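Local coordinates for putative iron-regulated protein A (Parabacteroides distasonis ATCC 8503, PDB 4ECG), which binds calcium ions and is an imelysin-like member of the M75 peptidase family, possibly a metalloendopeptidase, at residues T252-A257 / V273-S278; D286-N291 / Y346-N351. All coordinates share one frame; numbering follows the deposited sequence.

Contact 1 (T252-A257 / V273-S278); sequences TDPVTA and VLAVES. With CA (calcium ion), chain H.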
loop_
_atom_site.group_PDB
_atom_site.type_symbol
_atom_site.label_atom_id
_atom_site.label_comp_id
_atom_site.label_asym_id
_atom_site.label_seq_id
_atom_site.Cartn_x
_atom_site.Cartn_y
_atom_site.Cartn_z
ATOM N N THR A 252 10.708 10.599 3.586
ATOM C CA THR A 252 11.504 11.837 3.392
ATOM C C THR A 252 10.671 13.068 3.681
ATOM O O THR A 252 11.143 13.960 4.381
ATOM C CB THR A 252 12.246 11.885 2.021
ATOM O OG1 THR A 252 13.187 10.799 1.975
ATOM C CG2 THR A 252 13.028 13.193 1.804
ATOM N N ASP A 253 9.417 13.083 3.242
ATOM C CA ASP A 253 8.642 14.337 3.231
ATOM C C ASP A 253 8.273 14.831 4.644
ATOM O O ASP A 253 8.330 16.053 4.901
ATOM C CB ASP A 253 7.377 14.291 2.302
ATOM C CG ASP A 253 7.708 14.319 0.758
ATOM O OD1 ASP A 253 8.897 14.561 0.361
ATOM O OD2 ASP A 253 6.739 14.101 -0.062
ATOM N N PRO A 254 7.858 13.919 5.539
ATOM C CA PRO A 254 7.647 14.321 6.950
ATOM C C PRO A 254 8.949 14.759 7.677
ATOM O O PRO A 254 8.938 15.677 8.499
ATOM C CB PRO A 254 7.034 13.052 7.582
ATOM C CG PRO A 254 6.365 12.339 6.449
ATOM C CD PRO A 254 7.270 12.592 5.265
ATOM N N VAL A 255 10.071 14.139 7.335
ATOM C CA VAL A 255 11.357 14.520 7.917
ATOM C C VAL A 255 11.735 15.869 7.409
ATOM O O VAL A 255 12.221 16.661 8.185
ATOM C CB VAL A 255 12.456 13.452 7.690
ATOM C CG1 VAL A 255 13.854 13.907 8.153
ATOM C CG2 VAL A 255 12.027 12.198 8.404
ATOM N N THR A 256 11.474 16.179 6.137
ATOM C CA THR A 256 11.840 17.521 5.649
ATOM C C THR A 256 11.060 18.578 6.449
ATOM O O THR A 256 11.635 19.564 6.942
ATOM C CB THR A 256 11.571 17.705 4.138
ATOM O OG1 THR A 256 12.292 16.717 3.417
ATOM C CG2 THR A 256 12.003 19.178 3.636
ATOM N N ALA A 257 9.763 18.336 6.614
ATOM C CA ALA A 257 8.861 19.238 7.327
ATOM C C ALA A 257 9.321 19.408 8.759
ATOM O O ALA A 257 9.382 20.523 9.257
ATOM C CB ALA A 257 7.406 18.708 7.276
ATOM N N VAL A 273 4.963 16.054 12.207
ATOM C CA VAL A 273 4.035 15.069 12.769
ATOM C C VAL A 273 2.846 14.966 11.838
ATOM O O VAL A 273 2.525 13.864 11.401
ATOM C CB VAL A 273 3.576 15.361 14.213
ATOM C CG1 VAL A 273 2.450 14.402 14.627
ATOM C CG2 VAL A 273 4.734 15.245 15.167
ATOM N N LEU A 274 2.242 16.109 11.477
ATOM C CA LEU A 274 1.025 16.107 10.651
ATOM C C LEU A 274 1.221 15.442 9.297
ATOM O O LEU A 274 0.261 14.909 8.775
ATOM C CB LEU A 274 0.380 17.517 10.473
ATOM C CG LEU A 274 -0.222 18.223 11.718
ATOM C CD1 LEU A 274 -0.611 19.663 11.434
ATOM C CD2 LEU A 274 -1.412 17.495 12.298
ATOM N N ALA A 275 2.431 15.453 8.720
ATOM C CA ALA A 275 2.637 14.807 7.409
ATOM C C ALA A 275 2.794 13.289 7.519
ATOM O O ALA A 275 2.784 12.614 6.498
ATOM C CB ALA A 275 3.814 15.412 6.642
ATOM N N VAL A 276 2.957 12.741 8.720
ATOM C CA VAL A 276 3.191 11.263 8.866
ATOM C C VAL A 276 1.910 10.473 8.678
ATOM O O VAL A 276 1.029 10.523 9.510
ATOM C CB VAL A 276 3.794 10.877 10.258
ATOM C CG1 VAL A 276 3.896 9.334 10.435
ATOM C CG2 VAL A 276 5.117 11.599 10.489
ATOM N N GLU A 277 1.787 9.757 7.572
ATOM C CA GLU A 277 0.647 8.893 7.361
ATOM C C GLU A 277 0.536 7.784 8.445
ATOM O O GLU A 277 1.491 7.060 8.660
ATOM C CB GLU A 277 0.767 8.260 5.965
ATOM C CG GLU A 277 -0.539 7.647 5.459
ATOM C CD GLU A 277 -0.526 7.242 3.971
ATOM O OE1 GLU A 277 0.361 7.712 3.211
ATOM O OE2 GLU A 277 -1.432 6.446 3.569
ATOM N N SER A 278 -0.642 7.645 9.071
ATOM C CA SER A 278 -0.954 6.658 10.127
ATOM C C SER A 278 -0.314 7.036 11.466
ATOM O O SER A 278 -0.157 6.217 12.327
ATOM C CB SER A 278 -0.534 5.243 9.770
ATOM O OG SER A 278 -1.200 4.830 8.612
HETATM CA CA CA H . 10.015 13.879 -1.860
HETATM O O HOH W 1 11.287 13.475 -3.918
HETATM O O HOH W 2 8.020 12.947 -3.511
HETATM O O HOH W 3 8.658 15.812 -2.635
#

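Contact 2 (D286-N291 / Y346-N351); sequences DDYKNN and YPFRNN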
loop_
_atom_site.group_PDB
_atom_site.type_symbol
_atom_site.label_atom_id
_atom_site.label_comp_id
_atom_site.label_asym_id
_atom_site.label_seq_id
_atom_site.Cartn_x
_atom_site.Cartn_y
_atom_site.Cartn_z
ATOM N N ASP A 286 4.893 -0.057 10.349
ATOM C CA ASP A 286 4.314 -1.323 9.822
ATOM C C ASP A 286 3.876 -1.123 8.350
ATOM O O ASP A 286 4.135 -1.974 7.483
ATOM C CB ASP A 286 3.085 -1.819 10.636
ATOM C CG ASP A 286 3.454 -2.488 11.944
ATOM O OD1 ASP A 286 4.383 -3.316 11.969
ATOM O OD2 ASP A 286 2.769 -2.194 12.949
ATOM N N ASP A 287 3.243 0.011 8.053
ATOM C CA ASP A 287 2.848 0.293 6.666
ATOM C C ASP A 287 4.060 0.244 5.754
ATOM O O ASP A 287 4.061 -0.466 4.749
ATOM C CB ASP A 287 2.188 1.651 6.526
ATOM C CG ASP A 287 0.791 1.752 7.220
ATOM O OD1 ASP A 287 0.218 0.727 7.669
ATOM O OD2 ASP A 287 0.288 2.893 7.299
ATOM N N TYR A 288 5.117 0.968 6.120
ATOM C CA TYR A 288 6.239 1.101 5.204
ATOM C C TYR A 288 6.934 -0.231 4.959
ATOM O O TYR A 288 7.251 -0.564 3.820
ATOM C CB TYR A 288 7.248 2.147 5.645
ATOM C CG TYR A 288 6.710 3.512 6.086
ATOM C CD1 TYR A 288 5.569 4.058 5.554
ATOM C CD2 TYR A 288 7.394 4.246 7.025
ATOM C CE1 TYR A 288 5.095 5.305 5.961
ATOM C CE2 TYR A 288 6.943 5.495 7.428
ATOM C CZ TYR A 288 5.775 6.002 6.913
ATOM O OH TYR A 288 5.321 7.200 7.389
ATOM N N LYS A 289 7.172 -0.984 6.030
ATOM C CA LYS A 289 7.640 -2.350 5.948
ATOM C C LYS A 289 6.723 -3.180 5.060
ATOM O O LYS A 289 7.211 -3.970 4.219
ATOM C CB LYS A 289 7.745 -2.999 7.369
ATOM C CG LYS A 289 8.080 -4.487 7.388
ATOM C CD LYS A 289 7.506 -5.206 8.611
ATOM C CE LYS A 289 6.069 -5.641 8.381
ATOM N NZ LYS A 289 5.447 -6.146 9.623
ATOM N N ASN A 290 5.402 -3.042 5.247
ATOM C CA ASN A 290 4.500 -3.892 4.448
ATOM C C ASN A 290 4.559 -3.527 2.952
ATOM O O ASN A 290 4.512 -4.420 2.106
ATOM C CB ASN A 290 3.083 -3.900 4.999
ATOM C CG ASN A 290 2.937 -4.819 6.209
ATOM O OD1 ASN A 290 3.441 -5.965 6.204
ATOM N ND2 ASN A 290 2.172 -4.359 7.221
ATOM N N ASN A 291 4.689 -2.239 2.644
ATOM C CA ASN A 291 4.940 -1.828 1.281
ATOM C C ASN A 291 6.184 -2.486 0.629
ATOM O O ASN A 291 6.202 -2.775 -0.576
ATOM C CB ASN A 291 5.174 -0.339 1.216
ATOM C CG ASN A 291 3.972 0.499 1.597
ATOM O OD1 ASN A 291 4.148 1.638 2.051
ATOM N ND2 ASN A 291 2.756 -0.033 1.404
ATOM N N TYR A 346 10.424 3.648 16.939
ATOM C CA TYR A 346 8.981 3.533 16.967
ATOM C C TYR A 346 8.403 4.321 18.104
ATOM O O TYR A 346 8.944 4.304 19.222
ATOM C CB TYR A 346 8.584 2.058 17.156
ATOM C CG TYR A 346 7.101 1.837 17.437
ATOM C CD1 TYR A 346 6.199 1.665 16.404
ATOM C CD2 TYR A 346 6.613 1.819 18.747
ATOM C CE1 TYR A 346 4.848 1.447 16.676
ATOM C CE2 TYR A 346 5.267 1.609 19.018
ATOM C CZ TYR A 346 4.402 1.425 17.982
ATOM O OH TYR A 346 3.108 1.199 18.233
ATOM N N PRO A 347 7.274 4.990 17.862
ATOM C CA PRO A 347 6.608 5.133 16.581
ATOM C C PRO A 347 7.338 6.205 15.778
ATOM O O PRO A 347 8.008 7.033 16.376
ATOM C CB PRO A 347 5.238 5.627 16.991
ATOM C CG PRO A 347 5.527 6.539 18.158
ATOM C CD PRO A 347 6.675 5.869 18.883
ATOM N N PHE A 348 7.178 6.219 14.455
ATOM C CA PHE A 348 7.854 7.218 13.543
ATOM C C PHE A 348 7.475 8.629 13.904
ATOM O O PHE A 348 8.296 9.524 13.868
ATOM C CB PHE A 348 7.387 6.981 12.123
ATOM C CG PHE A 348 8.145 7.738 11.046
ATOM C CD1 PHE A 348 9.525 7.917 11.105
ATOM C CD2 PHE A 348 7.470 8.188 9.927
ATOM C CE1 PHE A 348 10.190 8.548 10.081
ATOM C CE2 PHE A 348 8.124 8.825 8.893
ATOM C CZ PHE A 348 9.486 9.002 8.970
ATOM N N ARG A 349 6.222 8.852 14.251
ATOM C CA ARG A 349 5.853 10.225 14.668
ATOM C C ARG A 349 6.597 10.830 15.827
ATOM O O ARG A 349 6.510 12.046 15.984
ATOM C CB ARG A 349 4.336 10.405 14.866
ATOM C CG ARG A 349 3.709 9.571 15.954
ATOM C CD ARG A 349 3.843 10.174 17.307
ATOM N NE ARG A 349 2.776 11.078 17.629
ATOM C CZ ARG A 349 2.915 12.380 17.867
ATOM N NH1 ARG A 349 4.076 13.003 17.732
ATOM N NH2 ARG A 349 1.858 13.061 18.272
ATOM N N ASN A 350 7.266 10.025 16.659
ATOM C CA ASN A 350 8.105 10.559 17.734
ATOM C C ASN A 350 9.568 10.435 17.477
ATOM O O ASN A 350 10.375 10.723 18.337
ATOM C CB ASN A 350 7.765 9.875 19.074
ATOM C CG ASN A 350 6.460 10.355 19.651
ATOM O OD1 ASN A 350 6.057 11.486 19.429
ATOM N ND2 ASN A 350 5.783 9.499 20.373
ATOM N N ASN A 351 9.948 10.006 16.291
ATOM C CA ASN A 351 11.345 9.744 16.000
ATOM C C ASN A 351 11.741 10.305 14.654
ATOM O O ASN A 351 12.615 9.754 13.962
ATOM C CB ASN A 351 11.567 8.210 16.036
ATOM C CG ASN A 351 11.495 7.640 17.451
ATOM O OD1 ASN A 351 12.475 7.708 18.188
ATOM N ND2 ASN A 351 10.327 7.093 17.839
#

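Contact 1 (T252-A257 / V273-S278)
P254 and A275 bring the two backbones together, their CA atoms 5.1 Å apart, where helix 239-259 passes the 273-278 segment. No hydrogen bond joins 252-257 to 273-278, so the contact rests on van der Waals touch.

P254 carries it from the helix side. Its ring touches both A275 and V276. CG sits 3.6 Å from the carbonyl O of A275 and 4.0 Å from A275 CB. CB comes nearest V276 CG2, at 3.8 Å, and also lies near A275 CB. The methyl of A275 points back at the proline and also lies close to P254 CA. V276 follows A275 in the chain. Its two methyls are divided by the first torsion: CG1 is anti to the backbone N (chi1 174°), while CG2 lies beside that N and reaches P254. The A275 carbonyl also receives a weak hydrogen bond from the indole of W111.

P254 has no N-H to give to the preceding turn, and helix 239-259 is kinked here. The bonds across the proline still form: T252 O takes both T256 N and the T256 hydroxyl, with OG1 3.1 Å away and above the carbonyl plane.

D253, next to the proline, leads its carboxylate away from 273-278. Its OD1 binds a calcium ion at 2.6 Å. The carbonyl O of S248, five residues earlier, and three waters complete the modelled ligands, so water fills much of the shell. OD2 stays 3.7 Å from the metal, which makes the carboxylate monodentate. The arrangement is a proline-kinked helix within the imelysin family region, packed on the 273-278 segment through the proline and binding calcium through the neighbouring aspartate.

Contact 2 (D286-N291 / Y346-N351)
Y288 and F348 are the two residues that touch between 286-291 and 346-351. Their rings form an offset edge-to-face pair, the edge of Y288 toward the face of F348, with centroids 5.7 Å apart and planes at 89°. Y288 CE2 comes 3.7 Å from F348 CD2, and Y288 OH lies 3.5 Å from the same carbon. F348 CD2 sits at the tyrosine ring edge, near its plane. A chi1 of -170° sets F348 CG opposite the backbone N and extends the ring toward helix 284-300.

The pair is buried in the imelysin fold, joining that helix to the connection between helices 324-343 and 355-377. At the nearest atoms, the Y288 side chain is about 5 Å from that of E277, seen to bind calcium in this protein, and about 8 Å from a bound calcium ion. With an alanine in place of this tyrosine, the face of F348 would probably lose its aromatic partner and a gap would open beside it.

Around the tyrosine stand K250 and I251 of helix 239-259 and I341 of helix 324-343. F348 starts a short 3-10 turn after cis P347. P347 O accepts two bonds there, from opposite faces of its carbonyl plane: N351 ND2 at 2.7 Å, nearly straight at 169°, and N350 N at 3.1 Å. R349 ties the turn outward through a salt bridge to D158.

From the N terminus, contact 1 comes first. It closes the short connection between helix 239-259 and the 273-278 segment. The chain then enters helix 284-300, where contact 2 opens. Contact 2 spans a longer excursion, mostly helical, and closes in the loop before helix 355-377. The two neither nest nor cross; they stand in series, with centres 11 Å apart. They still touch. V276 CG1 packs 3.8 Å from F348 CD2, V273 packs on R349, and S278 OG probably hydrogen-bonds D287 OD2. Together they tie helices 239-259, 271-275 and 284-300 to the loop after helix 324-343.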